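Local coordinates for hemolysin-related protein (Vibrio cholerae serotype O1, PDB 6MLT) that serves as a secreted matrix protein of the biofilm, binds metal ions and probably carbohydrate, and is thought to help biofilms adhere to surfaces, at residues V38-D43 / V54-V59; D108-I113 / L126-N131; G71-L76 / E83-S88. One frame throughout, in Å; residues are numbered along the deposited sequence.

Contact 1 of 3, residues V38-D43 / V54-V59. With CA (calcium ion), chain C; CA (calcium ion), chain B.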
loop_
_atom_site.group_PDB
_atom_site.type_symbol
_atom_site.label_atom_id
_atom_site.label_comp_id
_atom_site.label_asym_id
_atom_site.label_seq_id
_atom_site.Cartn_x
_atom_site.Cartn_y
_atom_site.Cartn_z
ATOM N N VAL A 38 18.244 2.558 -3.694
ATOM C CA VAL A 38 18.402 3.835 -3.005
ATOM C C VAL A 38 19.564 4.588 -3.651
ATOM O O VAL A 38 20.417 3.998 -4.319
ATOM C CB VAL A 38 18.674 3.655 -1.494
ATOM C CG1 VAL A 38 17.416 3.197 -0.757
ATOM C CG2 VAL A 38 19.827 2.667 -1.272
ATOM N N GLN A 39 19.612 5.904 -3.417
ATOM C CA GLN A 39 20.695 6.747 -3.928
ATOM C C GLN A 39 21.940 6.627 -3.048
ATOM O O GLN A 39 21.866 6.817 -1.830
ATOM C CB GLN A 39 20.255 8.211 -3.970
ATOM C CG GLN A 39 19.007 8.507 -4.779
ATOM C CD GLN A 39 19.277 8.657 -6.265
ATOM O OE1 GLN A 39 20.423 8.627 -6.715
ATOM N NE2 GLN A 39 18.213 8.827 -7.036
ATOM N N LEU A 40 23.098 6.365 -3.664
ATOM C CA LEU A 40 24.324 6.174 -2.895
ATOM C C LEU A 40 25.519 7.000 -3.351
ATOM O O LEU A 40 26.530 7.012 -2.639
ATOM C CB LEU A 40 24.734 4.695 -2.908
ATOM C CG LEU A 40 23.757 3.728 -2.231
ATOM C CD1 LEU A 40 24.205 2.288 -2.456
ATOM C CD2 LEU A 40 23.624 4.017 -0.744
ATOM N N ASN A 41 25.455 7.690 -4.490
ATOM C CA ASN A 41 26.598 8.489 -4.917
ATOM C C ASN A 41 26.122 9.715 -5.683
ATOM O O ASN A 41 24.953 9.840 -6.053
ATOM C CB ASN A 41 27.580 7.664 -5.760
ATOM C CG ASN A 41 27.066 7.376 -7.156
ATOM O OD1 ASN A 41 25.979 6.841 -7.334
ATOM N ND2 ASN A 41 27.854 7.746 -8.164
ATOM N N ASP A 42 27.058 10.632 -5.912
ATOM C CA ASP A 42 26.769 11.898 -6.581
ATOM C C ASP A 42 27.045 11.723 -8.068
ATOM O O ASP A 42 28.169 11.903 -8.539
ATOM C CB ASP A 42 27.605 13.017 -5.975
ATOM C CG ASP A 42 27.316 14.364 -6.600
ATOM O OD1 ASP A 42 26.291 14.496 -7.301
ATOM O OD2 ASP A 42 28.128 15.289 -6.392
ATOM N N ASP A 43 26.007 11.358 -8.823
ATOM C CA ASP A 43 26.183 11.100 -10.250
ATOM C C ASP A 43 26.354 12.387 -11.053
ATOM O O ASP A 43 27.172 12.434 -11.978
ATOM C CB ASP A 43 24.998 10.305 -10.788
ATOM C CG ASP A 43 24.990 8.878 -10.295
ATOM O OD1 ASP A 43 25.885 8.100 -10.689
ATOM O OD2 ASP A 43 24.092 8.543 -9.501
ATOM N N VAL A 54 21.214 9.079 -9.904
ATOM C CA VAL A 54 20.688 7.812 -10.406
ATOM C C VAL A 54 20.681 6.809 -9.261
ATOM O O VAL A 54 21.735 6.494 -8.698
ATOM C CB VAL A 54 21.515 7.294 -11.595
ATOM C CG1 VAL A 54 20.950 5.971 -12.114
ATOM C CG2 VAL A 54 21.538 8.321 -12.709
ATOM N N ALA A 55 19.498 6.300 -8.917
ATOM C CA ALA A 55 19.379 5.365 -7.805
ATOM C C ALA A 55 20.168 4.091 -8.080
ATOM O O ALA A 55 20.321 3.657 -9.225
ATOM C CB ALA A 55 17.913 5.026 -7.547
ATOM N N ASP A 56 20.652 3.483 -7.006
ATOM C CA ASP A 56 21.581 2.367 -7.061
ATOM C C ASP A 56 20.961 1.128 -6.435
ATOM O O ASP A 56 19.883 1.177 -5.840
ATOM C CB ASP A 56 22.871 2.760 -6.358
ATOM C CG ASP A 56 23.439 4.027 -6.935
ATOM O OD1 ASP A 56 23.719 4.020 -8.152
ATOM O OD2 ASP A 56 23.551 5.035 -6.201
ATOM N N ILE A 57 21.653 0.002 -6.591
ATOM C CA ILE A 57 21.151 -1.298 -6.166
ATOM C C ILE A 57 22.059 -1.841 -5.067
ATOM O O ILE A 57 23.289 -1.795 -5.188
ATOM C CB ILE A 57 21.062 -2.280 -7.352
ATOM C CG1 ILE A 57 19.881 -1.919 -8.268
ATOM C CG2 ILE A 57 20.885 -3.716 -6.860
ATOM C CD1 ILE A 57 20.098 -0.755 -9.177
ATOM N N ILE A 58 21.451 -2.357 -4.001
ATOM C CA ILE A 58 22.163 -3.042 -2.927
ATOM C C ILE A 58 21.736 -4.503 -2.920
ATOM O O ILE A 58 20.537 -4.806 -2.883
ATOM C CB ILE A 58 21.887 -2.398 -1.559
ATOM C CG1 ILE A 58 22.445 -0.978 -1.516
ATOM C CG2 ILE A 58 22.515 -3.248 -0.437
ATOM C CD1 ILE A 58 21.917 -0.156 -0.355
ATOM N N VAL A 59 22.722 -5.400 -2.922
ATOM C CA VAL A 59 22.501 -6.839 -2.859
ATOM C C VAL A 59 23.518 -7.441 -1.898
ATOM O O VAL A 59 24.497 -6.801 -1.506
ATOM C CB VAL A 59 22.605 -7.511 -4.246
ATOM C CG1 VAL A 59 21.503 -7.007 -5.154
ATOM C CG2 VAL A 59 23.962 -7.251 -4.870
HETATM CA CA CA C . 23.921 6.454 -8.205
HETATM CA CA CA B . 24.132 14.878 -7.035
HETATM O O HOH W 1 23.137 8.097 -6.451
HETATM O O HOH W 2 24.988 5.747 -10.172
HETATM O O HOH W 3 22.162 15.943 -7.055
#
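Asp56 and Asn41 meet at a calcium ion that joins the two segments. Both carboxylate oxygens of Asp56 bind it, OD1 at 2.4 Å and OD2 at 2.5 Å from the metal; Asn41 OD1, Asp43 OD2, the backbone O of Val54 and two waters complete seven ligand atoms. The Asn41 and Asp56 side chains cross at about a right angle, their amide and carboxylate planes 47° apart. Asn41 CG sits between its backbone N and carbonyl carbon (chi1 73°), which turns OD1 to the metal while ND2 donates to Asp43 OD1 at 3.2 Å from above the carboxylate plane. In the second shell, Leu40 N donates to Asp56 OD2 at 2.9 Å, nearly in line with the carbon-oxygen bond. Val54 N donates to Asp43 OD2 at 3.0 Å. Gly78 N holds Asp56 OD1. Gln39, bent at chi2 (-83°), lays its amide over the face of the Val54-Ala55 peptide; OE1 accepts from a metal-bound water, and NE2 donates to Asp53 O. Asp42 gives OD1 to a second calcium ion, completed by Asn44, Asp46, Lys48 O, Asp53 and a water. Ile58 CD1 touches Val38 CG2 at 3.6 Å, and Leu40 CD1 packs on Ile58 CG1. Val38 and Asp56 form an antiparallel hydrogen-bonded pair, joining strand 36-38 to strand 56-63; strand 71-76 flanks the latter, its Ala75 and Ile73 touching Leu40 and Ile58.

Contact 2 of 3, residues D108-I113 / L126-N131. With NA (sodium ion), chain D.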
loop_
_atom_site.group_PDB
_atom_site.type_symbol
_atom_site.label_atom_id
_atom_site.label_comp_id
_atom_site.label_asym_id
_atom_site.label_seq_id
_atom_site.Cartn_x
_atom_site.Cartn_y
_atom_site.Cartn_z
ATOM N N ASP A 108 20.875 13.492 7.754
ATOM C CA ASP A 108 22.017 14.236 7.237
ATOM C C ASP A 108 22.047 14.274 5.713
ATOM O O ASP A 108 23.014 14.783 5.138
ATOM C CB ASP A 108 23.331 13.655 7.787
ATOM C CG ASP A 108 23.674 12.287 7.215
ATOM O OD1 ASP A 108 22.866 11.718 6.450
ATOM O OD2 ASP A 108 24.773 11.782 7.539
ATOM N N GLY A 109 21.006 13.771 5.051
ATOM C CA GLY A 109 20.936 13.764 3.605
ATOM C C GLY A 109 21.587 12.573 2.933
ATOM O O GLY A 109 21.630 12.530 1.696
ATOM N N LEU A 110 22.088 11.608 3.698
ATOM C CA LEU A 110 22.792 10.455 3.162
ATOM C C LEU A 110 22.125 9.179 3.655
ATOM O O LEU A 110 21.642 9.112 4.790
ATOM C CB LEU A 110 24.264 10.466 3.582
ATOM C CG LEU A 110 25.043 11.717 3.170
ATOM C CD1 LEU A 110 26.403 11.739 3.842
ATOM C CD2 LEU A 110 25.183 11.775 1.660
ATOM N N ILE A 111 22.133 8.160 2.802
ATOM C CA ILE A 111 21.472 6.890 3.083
ATOM C C ILE A 111 22.326 6.062 4.030
ATOM O O ILE A 111 23.542 5.937 3.840
ATOM C CB ILE A 111 21.220 6.124 1.771
ATOM C CG1 ILE A 111 20.181 6.844 0.903
ATOM C CG2 ILE A 111 20.802 4.667 2.052
ATOM C CD1 ILE A 111 18.784 6.808 1.455
ATOM N N GLU A 112 21.680 5.461 5.033
ATOM C CA GLU A 112 22.263 4.417 5.867
ATOM C C GLU A 112 21.674 3.062 5.486
ATOM O O GLU A 112 20.528 2.972 5.044
ATOM C CB GLU A 112 22.002 4.671 7.358
ATOM C CG GLU A 112 22.915 5.713 7.997
ATOM C CD GLU A 112 22.458 7.138 7.757
ATOM O OE1 GLU A 112 21.234 7.391 7.816
ATOM O OE2 GLU A 112 23.324 8.010 7.508
ATOM N N ILE A 113 22.455 2.002 5.691
ATOM C CA ILE A 113 22.086 0.650 5.279
ATOM C C ILE A 113 22.095 -0.244 6.511
ATOM O O ILE A 113 23.138 -0.400 7.154
ATOM C CB ILE A 113 23.046 0.110 4.209
ATOM C CG1 ILE A 113 23.059 1.055 3.006
ATOM C CG2 ILE A 113 22.654 -1.304 3.796
ATOM C CD1 ILE A 113 24.197 0.805 2.054
ATOM N N LEU A 126 25.508 0.867 8.114
ATOM C CA LEU A 126 26.571 1.404 7.274
ATOM C C LEU A 126 26.186 2.775 6.735
ATOM O O LEU A 126 25.002 3.074 6.541
ATOM C CB LEU A 126 26.856 0.477 6.094
ATOM C CG LEU A 126 27.046 -1.013 6.387
ATOM C CD1 LEU A 126 27.362 -1.752 5.094
ATOM C CD2 LEU A 126 28.142 -1.228 7.402
ATOM N N ASP A 127 27.203 3.600 6.474
ATOM C CA ASP A 127 27.008 4.821 5.706
ATOM C C ASP A 127 26.955 4.480 4.218
ATOM O O ASP A 127 27.104 3.322 3.811
ATOM C CB ASP A 127 28.097 5.851 6.027
ATOM C CG ASP A 127 29.511 5.433 5.567
ATOM O OD1 ASP A 127 29.673 4.590 4.652
ATOM O OD2 ASP A 127 30.478 5.989 6.137
ATOM N N HIS A 128 26.743 5.506 3.388
ATOM C CA HIS A 128 26.489 5.285 1.965
ATOM C C HIS A 128 27.717 4.789 1.211
ATOM O O HIS A 128 27.596 4.425 0.037
ATOM C CB HIS A 128 25.969 6.574 1.313
ATOM C CG HIS A 128 27.008 7.644 1.177
ATOM N ND1 HIS A 128 27.620 7.938 -0.022
ATOM C CD2 HIS A 128 27.550 8.483 2.090
ATOM C CE1 HIS A 128 28.489 8.917 0.155
ATOM N NE2 HIS A 128 28.467 9.267 1.428
ATOM N N GLN A 129 28.879 4.761 1.848
ATOM C CA GLN A 129 30.093 4.236 1.247
ATOM C C GLN A 129 30.413 2.817 1.701
ATOM O O GLN A 129 31.455 2.278 1.317
ATOM C CB GLN A 129 31.269 5.167 1.567
ATOM C CG GLN A 129 31.093 6.558 0.979
ATOM C CD GLN A 129 32.220 7.510 1.351
ATOM O OE1 GLN A 129 32.714 7.500 2.478
ATOM N NE2 GLN A 129 32.628 8.338 0.403
ATOM N N GLY A 130 29.547 2.203 2.505
ATOM C CA GLY A 130 29.745 0.838 2.943
ATOM C C GLY A 130 30.531 0.688 4.223
ATOM O O GLY A 130 30.898 -0.440 4.574
ATOM N N ASN A 131 30.802 1.779 4.932
ATOM C CA ASN A 131 31.574 1.731 6.161
ATOM C C ASN A 131 30.656 1.794 7.373
ATOM O O ASN A 131 29.621 2.467 7.361
ATOM C CB ASN A 131 32.578 2.878 6.205
ATOM C CG ASN A 131 33.682 2.705 5.197
ATOM O OD1 ASN A 131 34.288 1.633 5.105
ATOM N ND2 ASN A 131 33.931 3.738 4.408
HETATM NA NA NA D . 21.822 9.689 6.997
HETATM O O HOH W 4 25.474 7.610 5.007
#
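Leu110 leans on the His128 imidazole: Leu110 CD2 lies 4.0 Å above one face, offset toward the rim, while Leu110 CD1 comes 3.9 Å from His128 CD2. Gln129 CG covers the opposite face, so the ring is sandwiched between aliphatic groups. His128 CG, between the backbone N and carbonyl carbon (chi1 71°), sets the ring against Leu110. Its ND1 donates to Leu40 O. At the ring's edge, in its plane, a water bridges the backbones, donating to Ile111 O and accepting from His128 N at 2.9 Å. Glu112 bends at chi2 (82°), folding its carboxylate back to hold a sodium ion with both oxygens. Leu105 N and Lys133 NZ donate to Glu112 OE1 and OE2. Ile113 CB lies 4.3 Å from Leu126 CB. These residues form an antiparallel hydrogen-bonded pair, Ile113 N to Leu126 O 2.9 Å, and back from Leu126 N to Ile113 O. Asp127 OD1 accepts from Gln129 N, in an Asx turn within the type I turn Asp127 to Gly130, and from Asn131 N on the opposite face. Asp108 OD1 and Leu110 O, with Asp104 and Asp106, complete the sodium site, a metal-binding loop leading into a strand, consistent with FG-GAP-like beta-propeller repeats.

Contact 3 of 3, residues G71-L76 / E83-S88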
loop_
_atom_site.group_PDB
_atom_site.type_symbol
_atom_site.label_atom_id
_atom_site.label_comp_id
_atom_site.label_asym_id
_atom_site.label_seq_id
_atom_site.Cartn_x
_atom_site.Cartn_y
_atom_site.Cartn_z
ATOM N N GLY A 71 27.011 -13.394 3.502
ATOM C CA GLY A 71 27.526 -12.898 2.240
ATOM C C GLY A 71 27.952 -11.450 2.366
ATOM O O GLY A 71 27.798 -10.831 3.420
ATOM N N TYR A 72 28.486 -10.900 1.273
ATOM C CA TYR A 72 28.997 -9.534 1.261
ATOM C C TYR A 72 27.937 -8.581 0.733
ATOM O O TYR A 72 27.307 -8.854 -0.290
ATOM C CB TYR A 72 30.264 -9.417 0.409
ATOM C CG TYR A 72 31.468 -10.048 1.063
ATOM C CD1 TYR A 72 32.113 -9.422 2.121
ATOM C CD2 TYR A 72 31.949 -11.284 0.640
ATOM C CE1 TYR A 72 33.206 -10.004 2.737
ATOM C CE2 TYR A 72 33.049 -11.873 1.251
ATOM C CZ TYR A 72 33.668 -11.229 2.296
ATOM O OH TYR A 72 34.752 -11.809 2.905
ATOM N N ILE A 73 27.758 -7.459 1.425
ATOM C CA ILE A 73 26.930 -6.376 0.907
ATOM C C ILE A 73 27.689 -5.666 -0.201
ATOM O O ILE A 73 28.857 -5.294 -0.031
ATOM C CB ILE A 73 26.556 -5.389 2.021
ATOM C CG1 ILE A 73 25.871 -6.115 3.178
ATOM C CG2 ILE A 73 25.653 -4.288 1.474
ATOM C CD1 ILE A 73 25.668 -5.231 4.419
ATOM N N ARG A 74 27.027 -5.468 -1.337
ATOM C CA ARG A 74 27.617 -4.778 -2.473
ATOM C C ARG A 74 26.652 -3.722 -2.988
ATOM O O ARG A 74 25.445 -3.964 -3.073
ATOM C CB ARG A 74 27.948 -5.744 -3.613
ATOM C CG ARG A 74 28.906 -6.868 -3.257
ATOM C CD ARG A 74 29.334 -7.595 -4.533
ATOM N NE ARG A 74 30.072 -8.838 -4.296
ATOM C CZ ARG A 74 31.390 -8.984 -4.410
ATOM N NH1 ARG A 74 32.167 -7.957 -4.729
ATOM N NH2 ARG A 74 31.942 -10.170 -4.192
ATOM N N ALA A 75 27.193 -2.561 -3.341
ATOM C CA ALA A 75 26.424 -1.478 -3.938
ATOM C C ALA A 75 26.784 -1.359 -5.413
ATOM O O ALA A 75 27.963 -1.206 -5.757
ATOM C CB ALA A 75 26.690 -0.154 -3.222
ATOM N N LEU A 76 25.769 -1.405 -6.273
ATOM C CA LEU A 76 25.944 -1.386 -7.723
ATOM C C LEU A 76 25.345 -0.116 -8.314
ATOM O O LEU A 76 24.199 0.234 -8.013
ATOM C CB LEU A 76 25.280 -2.605 -8.363
ATOM C CG LEU A 76 25.660 -3.952 -7.751
ATOM C CD1 LEU A 76 24.939 -5.092 -8.465
ATOM C CD2 LEU A 76 27.170 -4.141 -7.796
ATOM N N GLU A 83 30.627 -1.402 -9.383
ATOM C CA GLU A 83 30.591 -1.400 -7.930
ATOM C C GLU A 83 31.026 -0.039 -7.399
ATOM O O GLU A 83 32.081 0.483 -7.776
ATOM C CB GLU A 83 31.476 -2.512 -7.380
ATOM C CG GLU A 83 30.800 -3.863 -7.447
ATOM C CD GLU A 83 31.746 -4.997 -7.131
ATOM O OE1 GLU A 83 32.345 -5.540 -8.079
ATOM O OE2 GLU A 83 31.888 -5.335 -5.934
ATOM N N LEU A 84 30.190 0.545 -6.539
ATOM C CA LEU A 84 30.430 1.887 -6.020
ATOM C C LEU A 84 31.401 1.915 -4.852
ATOM O O LEU A 84 31.983 2.970 -4.577
ATOM C CB LEU A 84 29.109 2.518 -5.566
ATOM C CG LEU A 84 28.083 2.777 -6.666
ATOM C CD1 LEU A 84 26.759 3.176 -6.057
ATOM C CD2 LEU A 84 28.594 3.866 -7.600
ATOM N N TRP A 85 31.568 0.803 -4.142
ATOM C CA TRP A 85 32.327 0.782 -2.904
ATOM C C TRP A 85 33.752 0.298 -3.135
ATOM O O TRP A 85 34.031 -0.471 -4.056
ATOM C CB TRP A 85 31.639 -0.115 -1.877
ATOM C CG TRP A 85 30.342 0.450 -1.359
ATOM C CD1 TRP A 85 29.837 1.704 -1.581
ATOM C CD2 TRP A 85 29.390 -0.224 -0.537
ATOM N NE1 TRP A 85 28.631 1.846 -0.940
ATOM C CE2 TRP A 85 28.336 0.676 -0.289
ATOM C CE3 TRP A 85 29.327 -1.505 0.019
ATOM C CZ2 TRP A 85 27.236 0.337 0.490
ATOM C CZ3 TRP A 85 28.236 -1.836 0.792
ATOM C CH2 TRP A 85 27.205 -0.920 1.019
ATOM N N SER A 86 34.654 0.757 -2.274
ATOM C CA SER A 86 36.042 0.321 -2.318
ATOM C C SER A 86 36.284 -0.962 -1.541
ATOM O O SER A 86 37.275 -1.656 -1.808
ATOM C CB SER A 86 36.950 1.405 -1.741
ATOM O OG SER A 86 36.653 1.581 -0.365
ATOM N N TYR A 87 35.424 -1.283 -0.573
ATOM C CA TYR A 87 35.641 -2.421 0.313
ATOM C C TYR A 87 36.975 -2.307 1.050
ATOM O O TYR A 87 37.564 -3.316 1.442
ATOM C CB TYR A 87 35.581 -3.744 -0.452
ATOM C CG TYR A 87 34.362 -3.896 -1.333
ATOM C CD1 TYR A 87 33.107 -4.138 -0.786
ATOM C CD2 TYR A 87 34.470 -3.812 -2.715
ATOM C CE1 TYR A 87 31.995 -4.286 -1.597
ATOM C CE2 TYR A 87 33.363 -3.961 -3.533
ATOM C CZ TYR A 87 32.131 -4.196 -2.971
ATOM O OH TYR A 87 31.031 -4.340 -3.787
ATOM N N SER A 88 37.453 -1.078 1.258
ATOM C CA SER A 88 38.697 -0.880 1.998
ATOM C C SER A 88 38.596 -1.394 3.427
ATOM O O SER A 88 39.629 -1.665 4.050
ATOM C CB SER A 88 39.080 0.601 2.006
ATOM O OG SER A 88 38.155 1.359 2.765
HETATM O O HOH W 5 30.048 -1.780 -4.148
#
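Arg74 and Glu83 form the charged part of the contact, a salt bridge of 2.9 Å from Arg74 NH1 to Glu83 OE2. The Glu83 chain, extended beyond CG (chi2 170°), carries OE2 to the guanidinium edge, in that group's plane; NH1 meets it on the syn side, tilted out of the carboxylate plane, and the two flat groups are turned 71° apart. Tyr87 OH donates to the anti lone pair of the same oxygen, at 2.5 Å from Glu83 OE2, so two donors grip it. The Arg74 stem crosses Tyr87 at about a right angle, CG lying 3.3 Å from Tyr87 OH. Glu83 OE1 is held by Ser22 and Trp19, and Arg74 NE by Thr61. Among backbone bonds, Leu84 N donates to Ala75 O at 2.9 Å; that oxygen also accepts from a water, which donates to Tyr87 OH and accepts from Trp85 N. Apolar contact centres on the indole. Ala75 CB makes a CH-pi contact, 3.6 Å from the centroid of the five-membered ring of Trp85 and 18° off its normal, while Ile73 CG2 reaches Trp85 CZ3. The loop thus folds back over strand 71-76, which pairs antiparallel with strands 56-63 and 93-94, while strand 13-19 supplies Trp17 and Trp19 against Leu76.

From the N terminus, contact 1 closes first, its two segments bracketing the loop from strand 36-38 to strand 56-63. Contact 3 follows, folding the loop after strand 71-76 back on that strand; contact 2 then brings the turn after strand 122-126 against the start of strand 112-115. The three lie in series, and none encloses or crosses another. Contacts 1 and 3 share a sheet through the neighbouring strands 56-63 and 71-76, with Asp56 touching Leu84. Contact 2 belongs to the next sheet along the chain and is tied to both: Trp85 NE1 donates to His128 O, while Ile58 packs on Ile113 and Gln39 O on Ile111.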